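PDB 4DRS: pyruvate kinase, which probably catalyses the last step of glycolysis, passing the phosphoryl group of phosphoenolpyruvate to ADP to yield pyruvate and ATP. Local coordinates for residues T42-C50 with L463-T471; H82-R93 with D223-D231. One frame throughout, in Å; residues are numbered along the deposited sequence.

Contact 1 of 2, residues T42-C50 with L463-T471; sequences TQRKTQIIC and LKIARGVKT. With SO4 (sulfate ion), chain D.
K464 meets Q47 at both ends: its backbone O lies 3.1 Å from Q47 CG, and its NZ donates to a water, 2.7 Å away, that sits beside Q47 OE1. That OE1 is hydrogen-bonded to S71. A type II turn follows, A466 to V469, and the Q47 amide spans it. Q47 NE2 donates to A466 O at 2.8 Å, from above the carbonyl plane, and to V469 O at 3.2 Å, on a lone pair; both acceptors lie in the amide plane, which fixes its rotation. The bend at chi2 (-76°) turns the amide toward them. Here the first strand of the TIM barrel, 47-51, meets the loop entering edge strand 469-473 of the C-terminal alpha/beta domain. R467 lays its CG against K45 O; T46 OG1, hydrogen-bonded to E386, lies over one guanidinium face, toward the rim, while R467 NH2 is held by the carbonyls of S356 and V352. G468, at positive phi, donates a hydrogen bond from its N to K45 O at 2.8 Å, and its CA packs 3.7 Å from K45 CB. K470 NZ, with T471 N and OG1, K464 NZ and T103 N, grips a sulfate ion, probably from the crystallisation liquor.

Contact 2 of 2, residues H82-R93 with D223-D231; sequences HESHFKTLQNIR and DFALKYNLD. With ACT (acetate ion), chain I.
F86 lies across the Y228 ring, bringing CD1 and CE1 to within 3.6 Å of Y228 CZ, with CE1 over one face of the tyrosine; the planes stand obliquely, at 55°. Packing is close deeper in, where F224 points its rim at the helix: CE1 and CZ touch H85 CB, and the backbone N of F86 lies in the ring plane. Y228 CD2 from its own segment covers the centre of one F224 face, and F77 meets F224 edge-to-face while stacking on H85. L89 fills the angle between the two aromatic rings of 223-231, its CD2 3.6 Å from Y228 CB and 3.9 Å from F224 CE2. Its CD1 reaches L230 CD1 and also lies over the centre of the R93 guanidinium.

Helices 82-97 and 215-226 are neighbours on the outside of the TIM barrel, and the second ends in a Schellman motif with N229, at positive phi, as its C-prime residue. R93 reaches that helix end with its side chain extended from CG to NE, and R93 NH2 hydrogen-bonds to Y228 O at 2.6 Å, nearly straight on to the carbonyl; NH1 adds a weak bond to the same oxygen. A cation there would probably suit the negative end of the helix dipole. R93 NH2 also donates to a water 3.1 Å away, which passes the link on to N229 O and to buried D231, whose OD2 takes I106 N as well.

The outer side is looser. R93 NH1 donates to an acetate ion, probably from the crystallisation liquor, and the N229 side chain is exposed. At the other end H82, exposed and poorly ordered, turns a ring edge toward Y228, with H82 NE2 3.8 Å from Y228 OH.

From the N terminus the chain first lays down 42-50, which leads into and forms most of the first barrel strand, and then 72-76, the second. Helix 82-97 comes next, and contact 2 closes a loop of 129 residues when the end of helix 215-226 returns to it; that loop includes strand 105-109 and the strands of the six-stranded mixed sheet. The barrel is then completed, and contact 1 closes only at 463-471, well inside the C-terminal alpha/beta domain, so the shorter loop sits wholly within the longer one. Contact 2 ties neighbouring helices of the barrel, whereas contact 1 joins barrel to C-terminal domain. Their centres are 22 Å apart, and their nearest atoms, about 7 Å apart, do not touch.

Contact 1 of 2, residues T42-C50 with L463-T471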
# COMPACT_ATOMS: atom_id res chain seq x y z
N THR A 42 23.50 16.43 -9.36
CA THR A 42 22.09 16.19 -9.77
C THR A 42 21.56 17.29 -10.70
O THR A 42 21.07 18.34 -10.25
CB THR A 42 21.15 15.97 -8.55
OG1 THR A 42 19.78 15.95 -8.99
CG2 THR A 42 21.34 17.06 -7.48
N GLN A 43 21.66 17.04 -12.00
CA GLN A 43 21.27 18.03 -13.01
C GLN A 43 19.79 17.92 -13.41
O GLN A 43 19.17 16.87 -13.27
CB GLN A 43 22.18 17.93 -14.25
CG GLN A 43 22.16 16.58 -14.95
CD GLN A 43 22.84 16.62 -16.31
OE1 GLN A 43 23.93 17.17 -16.46
NE2 GLN A 43 22.20 16.02 -17.31
N ARG A 44 19.26 19.03 -13.92
CA ARG A 44 17.87 19.13 -14.37
C ARG A 44 17.48 18.07 -15.40
O ARG A 44 18.24 17.76 -16.32
CB ARG A 44 17.62 20.54 -14.91
CG ARG A 44 16.28 20.73 -15.61
CD ARG A 44 16.16 22.12 -16.22
NE ARG A 44 17.39 22.57 -16.87
CZ ARG A 44 17.79 22.19 -18.08
NH1 ARG A 44 17.07 21.34 -18.80
NH2 ARG A 44 18.91 22.67 -18.57
N LYS A 45 16.28 17.51 -15.24
CA LYS A 45 15.78 16.45 -16.13
C LYS A 45 14.80 16.99 -17.16
O LYS A 45 14.83 16.59 -18.32
CB LYS A 45 15.13 15.33 -15.32
CG LYS A 45 16.11 14.54 -14.48
CD LYS A 45 15.38 13.56 -13.58
CE LYS A 45 16.33 12.91 -12.60
NZ LYS A 45 17.49 12.28 -13.30
N THR A 46 13.94 17.90 -16.72
CA THR A 46 12.95 18.50 -17.60
C THR A 46 13.63 19.32 -18.70
O THR A 46 14.49 20.15 -18.43
CB THR A 46 11.97 19.38 -16.81
OG1 THR A 46 11.46 18.64 -15.71
CG2 THR A 46 10.80 19.83 -17.70
N GLN A 47 13.24 19.04 -19.94
CA GLN A 47 13.81 19.71 -21.09
C GLN A 47 13.22 21.11 -21.24
O GLN A 47 12.09 21.37 -20.82
CB GLN A 47 13.57 18.88 -22.35
CG GLN A 47 14.07 17.44 -22.27
CD GLN A 47 15.58 17.30 -22.41
OE1 GLN A 47 16.33 18.29 -22.41
NE2 GLN A 47 16.05 16.06 -22.54
N ILE A 48 13.99 22.01 -21.85
CA ILE A 48 13.57 23.39 -22.02
C ILE A 48 13.56 23.77 -23.49
O ILE A 48 14.57 23.67 -24.18
CB ILE A 48 14.46 24.37 -21.21
CG1 ILE A 48 14.27 24.15 -19.71
CG2 ILE A 48 14.16 25.81 -21.59
CD1 ILE A 48 15.20 24.97 -18.84
N ILE A 49 12.39 24.21 -23.95
CA ILE A 49 12.22 24.76 -25.29
C ILE A 49 12.21 26.29 -25.22
O ILE A 49 11.50 26.87 -24.39
CB ILE A 49 10.91 24.26 -25.94
CG1 ILE A 49 10.88 22.73 -26.02
CG2 ILE A 49 10.74 24.88 -27.33
CD1 ILE A 49 9.60 22.16 -26.60
N CYS A 50 13.00 26.93 -26.08
CA CYS A 50 13.02 28.39 -26.19
C CYS A 50 12.59 28.82 -27.57
O CYS A 50 13.06 28.28 -28.57
CB CYS A 50 14.41 28.97 -25.91
SG CYS A 50 15.08 28.59 -24.28
N LEU A 463 15.61 13.18 -29.16
CA LEU A 463 15.50 12.87 -27.73
C LEU A 463 15.51 14.11 -26.83
O LEU A 463 15.42 13.99 -25.60
CB LEU A 463 16.62 11.92 -27.32
CG LEU A 463 16.49 10.44 -27.72
CD1 LEU A 463 17.80 9.72 -27.48
CD2 LEU A 463 15.35 9.74 -26.99
N LYS A 464 15.59 15.29 -27.43
CA LYS A 464 15.68 16.52 -26.66
C LYS A 464 14.35 16.96 -26.05
O LYS A 464 14.29 17.96 -25.34
CB LYS A 464 16.33 17.65 -27.47
CG LYS A 464 17.79 17.39 -27.84
CD LYS A 464 18.59 16.70 -26.74
CE LYS A 464 18.84 17.60 -25.54
NZ LYS A 464 19.11 16.80 -24.30
N ILE A 465 13.29 16.19 -26.32
CA ILE A 465 11.99 16.42 -25.69
C ILE A 465 11.64 15.34 -24.64
O ILE A 465 10.56 15.38 -24.04
CB ILE A 465 10.85 16.54 -26.72
CG1 ILE A 465 10.88 15.36 -27.69
CG2 ILE A 465 10.91 17.89 -27.43
CD1 ILE A 465 9.54 15.09 -28.37
N ALA A 466 12.55 14.40 -24.43
CA ALA A 466 12.35 13.33 -23.45
C ALA A 466 13.01 13.69 -22.13
O ALA A 466 14.21 13.99 -22.09
CB ALA A 466 12.88 12.01 -23.98
N ARG A 467 12.24 13.64 -21.04
CA ARG A 467 12.74 14.02 -19.72
C ARG A 467 13.92 13.15 -19.28
O ARG A 467 13.91 11.92 -19.43
CB ARG A 467 11.63 13.94 -18.67
CG ARG A 467 12.05 14.54 -17.34
CD ARG A 467 11.14 14.14 -16.20
NE ARG A 467 9.97 15.01 -16.11
CZ ARG A 467 9.25 15.20 -15.01
NH1 ARG A 467 9.58 14.59 -13.88
NH2 ARG A 467 8.20 16.01 -15.04
N GLY A 468 14.95 13.83 -18.76
CA GLY A 468 16.11 13.18 -18.16
C GLY A 468 17.05 12.47 -19.11
O GLY A 468 17.87 11.67 -18.68
N VAL A 469 16.94 12.77 -20.41
CA VAL A 469 17.80 12.13 -21.40
C VAL A 469 18.91 13.06 -21.88
O VAL A 469 18.65 14.13 -22.43
CB VAL A 469 16.99 11.57 -22.60
CG1 VAL A 469 17.91 10.87 -23.59
CG2 VAL A 469 15.91 10.61 -22.13
N LYS A 470 20.14 12.66 -21.63
CA LYS A 470 21.31 13.32 -22.20
C LYS A 470 21.86 12.38 -23.27
O LYS A 470 21.75 11.16 -23.13
CB LYS A 470 22.35 13.60 -21.11
CG LYS A 470 23.63 14.24 -21.62
CD LYS A 470 24.59 14.59 -20.49
CE LYS A 470 25.84 15.30 -21.01
NZ LYS A 470 25.60 16.71 -21.44
N THR A 471 22.42 12.94 -24.34
CA THR A 471 22.88 12.12 -25.46
C THR A 471 24.37 12.24 -25.77
O THR A 471 24.95 13.32 -25.72
CB THR A 471 22.09 12.44 -26.74
OG1 THR A 471 22.23 13.83 -27.04
CG2 THR A 471 20.61 12.11 -26.58
S SO4 D . 22.83 17.01 -23.98
O1 SO4 D . 24.25 16.61 -23.90
O2 SO4 D . 22.26 17.11 -22.61
O3 SO4 D . 22.76 18.34 -24.63
O4 SO4 D . 22.08 16.00 -24.76
O HOH W 1 16.53 10.66 -15.90
O HOH W 2 19.05 17.49 -21.66

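Contact 2 of 2, residues H82-R93 with D223-D231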
# COMPACT_ATOMS: atom_id res chain seq x y z
N HIS A 82 10.66 33.91 -45.01
CA HIS A 82 11.59 32.84 -45.39
C HIS A 82 13.02 33.17 -45.08
O HIS A 82 13.78 32.30 -44.63
CB HIS A 82 11.44 32.49 -46.87
CG HIS A 82 12.48 31.52 -47.37
ND1 HIS A 82 13.70 31.92 -47.81
CD2 HIS A 82 12.47 30.13 -47.47
CE1 HIS A 82 14.42 30.85 -48.18
NE2 HIS A 82 13.67 29.75 -47.97
N GLU A 83 13.41 34.42 -45.31
CA GLU A 83 14.78 34.84 -45.11
C GLU A 83 15.13 34.96 -43.63
O GLU A 83 16.25 34.64 -43.23
CB GLU A 83 15.08 36.15 -45.84
CG GLU A 83 16.57 36.41 -46.07
CD GLU A 83 17.30 35.20 -46.63
OE1 GLU A 83 18.10 34.58 -45.89
OE2 GLU A 83 17.06 34.84 -47.81
N SER A 84 14.17 35.42 -42.82
CA SER A 84 14.35 35.52 -41.38
C SER A 84 14.49 34.13 -40.74
O SER A 84 15.34 33.92 -39.87
CB SER A 84 13.17 36.28 -40.76
OG SER A 84 13.28 36.37 -39.35
N HIS A 85 13.65 33.20 -41.19
CA HIS A 85 13.64 31.82 -40.68
C HIS A 85 14.92 31.09 -41.00
O HIS A 85 15.49 30.42 -40.14
CB HIS A 85 12.44 31.05 -41.21
CG HIS A 85 11.10 31.61 -40.78
ND1 HIS A 85 10.04 31.66 -41.60
CD2 HIS A 85 10.69 32.16 -39.57
CE1 HIS A 85 9.00 32.21 -40.96
NE2 HIS A 85 9.39 32.52 -39.71
N PHE A 86 15.37 31.24 -42.25
CA PHE A 86 16.58 30.58 -42.73
C PHE A 86 17.85 31.07 -42.00
O PHE A 86 18.69 30.25 -41.61
CB PHE A 86 16.73 30.74 -44.25
CG PHE A 86 17.90 29.98 -44.82
CD1 PHE A 86 17.81 28.61 -45.04
CD2 PHE A 86 19.08 30.64 -45.15
CE1 PHE A 86 18.89 27.90 -45.56
CE2 PHE A 86 20.16 29.94 -45.67
CZ PHE A 86 20.06 28.57 -45.88
N LYS A 87 17.97 32.38 -41.82
CA LYS A 87 19.08 32.97 -41.08
C LYS A 87 19.11 32.45 -39.65
O LYS A 87 20.17 32.04 -39.15
CB LYS A 87 19.00 34.50 -41.07
CG LYS A 87 19.35 35.18 -42.38
CD LYS A 87 19.29 36.70 -42.25
CE LYS A 87 19.50 37.40 -43.58
NZ LYS A 87 19.37 38.88 -43.45
N THR A 88 17.95 32.47 -38.99
CA THR A 88 17.79 31.96 -37.64
C THR A 88 18.29 30.51 -37.54
O THR A 88 19.04 30.15 -36.63
CB THR A 88 16.32 32.04 -37.17
OG1 THR A 88 15.84 33.38 -37.31
CG2 THR A 88 16.18 31.61 -35.72
N LEU A 89 17.88 29.69 -38.51
CA LEU A 89 18.28 28.29 -38.57
C LEU A 89 19.80 28.13 -38.66
O LEU A 89 20.38 27.29 -37.97
CB LEU A 89 17.60 27.61 -39.76
CG LEU A 89 17.93 26.13 -40.03
CD1 LEU A 89 17.57 25.25 -38.85
CD2 LEU A 89 17.20 25.68 -41.28
N GLN A 90 20.44 28.93 -39.51
CA GLN A 90 21.89 28.92 -39.66
C GLN A 90 22.58 29.30 -38.36
O GLN A 90 23.58 28.69 -37.97
CB GLN A 90 22.32 29.88 -40.76
CG GLN A 90 21.98 29.43 -42.17
CD GLN A 90 22.48 30.41 -43.21
OE1 GLN A 90 22.19 31.61 -43.15
NE2 GLN A 90 23.24 29.91 -44.17
N ASN A 91 22.04 30.32 -37.71
CA ASN A 91 22.54 30.79 -36.44
C ASN A 91 22.43 29.74 -35.33
O ASN A 91 23.37 29.56 -34.56
CB ASN A 91 21.85 32.09 -36.05
CG ASN A 91 22.28 33.27 -36.91
OD1 ASN A 91 23.14 33.12 -37.78
ND2 ASN A 91 21.70 34.43 -36.67
N ILE A 92 21.28 29.05 -35.27
CA ILE A 92 21.08 27.96 -34.30
C ILE A 92 22.15 26.89 -34.48
O ILE A 92 22.80 26.47 -33.52
CB ILE A 92 19.67 27.34 -34.39
CG1 ILE A 92 18.59 28.35 -33.98
CG2 ILE A 92 19.57 26.09 -33.51
CD1 ILE A 92 17.19 27.99 -34.43
N ARG A 93 22.35 26.46 -35.73
CA ARG A 93 23.32 25.42 -36.06
C ARG A 93 24.77 25.83 -35.84
O ARG A 93 25.58 25.02 -35.38
CB ARG A 93 23.08 24.87 -37.47
CG ARG A 93 21.90 23.91 -37.50
CD ARG A 93 21.52 23.46 -38.90
NE ARG A 93 20.40 22.53 -38.82
CZ ARG A 93 19.62 22.17 -39.83
NH1 ARG A 93 19.81 22.66 -41.05
NH2 ARG A 93 18.64 21.30 -39.63
N ASP A 223 8.93 22.40 -47.49
CA ASP A 223 10.03 23.23 -47.99
C ASP A 223 10.90 23.88 -46.92
O ASP A 223 11.82 24.63 -47.25
CB ASP A 223 9.51 24.30 -48.96
CG ASP A 223 9.10 23.73 -50.30
OD1 ASP A 223 9.81 22.84 -50.81
OD2 ASP A 223 8.07 24.18 -50.84
N PHE A 224 10.61 23.60 -45.66
CA PHE A 224 11.49 24.06 -44.59
C PHE A 224 11.86 22.94 -43.62
O PHE A 224 13.04 22.57 -43.53
CB PHE A 224 10.89 25.27 -43.86
CG PHE A 224 11.91 26.09 -43.14
CD1 PHE A 224 12.41 27.26 -43.72
CD2 PHE A 224 12.40 25.70 -41.89
CE1 PHE A 224 13.36 28.03 -43.06
CE2 PHE A 224 13.35 26.46 -41.23
CZ PHE A 224 13.83 27.63 -41.81
N ALA A 225 10.87 22.38 -42.93
CA ALA A 225 11.09 21.30 -41.96
C ALA A 225 11.73 20.06 -42.58
O ALA A 225 12.74 19.56 -42.08
CB ALA A 225 9.79 20.93 -41.25
N LEU A 226 11.17 19.57 -43.68
CA LEU A 226 11.73 18.40 -44.33
C LEU A 226 12.99 18.77 -45.10
O LEU A 226 14.02 18.09 -45.00
CB LEU A 226 10.71 17.73 -45.24
CG LEU A 226 9.48 17.13 -44.54
CD1 LEU A 226 8.55 16.46 -45.55
CD2 LEU A 226 9.90 16.14 -43.46
N LYS A 227 12.91 19.87 -45.85
CA LYS A 227 14.01 20.33 -46.69
C LYS A 227 15.29 20.53 -45.89
O LYS A 227 16.36 20.05 -46.28
CB LYS A 227 13.62 21.62 -47.42
CG LYS A 227 14.63 22.07 -48.46
CD LYS A 227 14.22 23.38 -49.12
CE LYS A 227 15.34 23.92 -50.00
NZ LYS A 227 14.89 25.02 -50.89
N TYR A 228 15.19 21.23 -44.76
CA TYR A 228 16.36 21.52 -43.94
C TYR A 228 16.57 20.55 -42.78
O TYR A 228 17.37 20.80 -41.88
CB TYR A 228 16.33 22.97 -43.44
CG TYR A 228 16.25 23.98 -44.56
CD1 TYR A 228 17.14 23.93 -45.63
CD2 TYR A 228 15.27 24.97 -44.56
CE1 TYR A 228 17.07 24.85 -46.67
CE2 TYR A 228 15.19 25.90 -45.59
CZ TYR A 228 16.09 25.83 -46.64
OH TYR A 228 16.02 26.74 -47.67
N ASN A 229 15.84 19.43 -42.80
CA ASN A 229 16.06 18.34 -41.85
C ASN A 229 15.83 18.74 -40.37
O ASN A 229 16.66 18.47 -39.50
CB ASN A 229 17.47 17.76 -42.06
CG ASN A 229 17.66 16.40 -41.42
OD1 ASN A 229 16.69 15.69 -41.15
ND2 ASN A 229 18.91 16.02 -41.18
N LEU A 230 14.70 19.40 -40.11
CA LEU A 230 14.34 19.76 -38.74
C LEU A 230 13.88 18.54 -37.93
O LEU A 230 13.67 17.46 -38.48
CB LEU A 230 13.29 20.89 -38.73
CG LEU A 230 13.83 22.33 -38.76
CD1 LEU A 230 14.60 22.63 -40.04
CD2 LEU A 230 12.71 23.34 -38.58
N ASP A 231 13.74 18.71 -36.62
CA ASP A 231 13.49 17.58 -35.72
C ASP A 231 12.05 17.44 -35.24
O ASP A 231 11.59 16.33 -34.96
CB ASP A 231 14.44 17.67 -34.53
CG ASP A 231 15.87 17.92 -34.97
OD1 ASP A 231 16.47 17.00 -35.57
OD2 ASP A 231 16.38 19.03 -34.72
C ACT I . 21.21 24.12 -43.86
O ACT I . 21.10 24.83 -42.83
OXT ACT I . 20.44 23.16 -44.09
CH3 ACT I . 22.31 24.43 -44.83
O HOH W 3 17.88 19.64 -37.12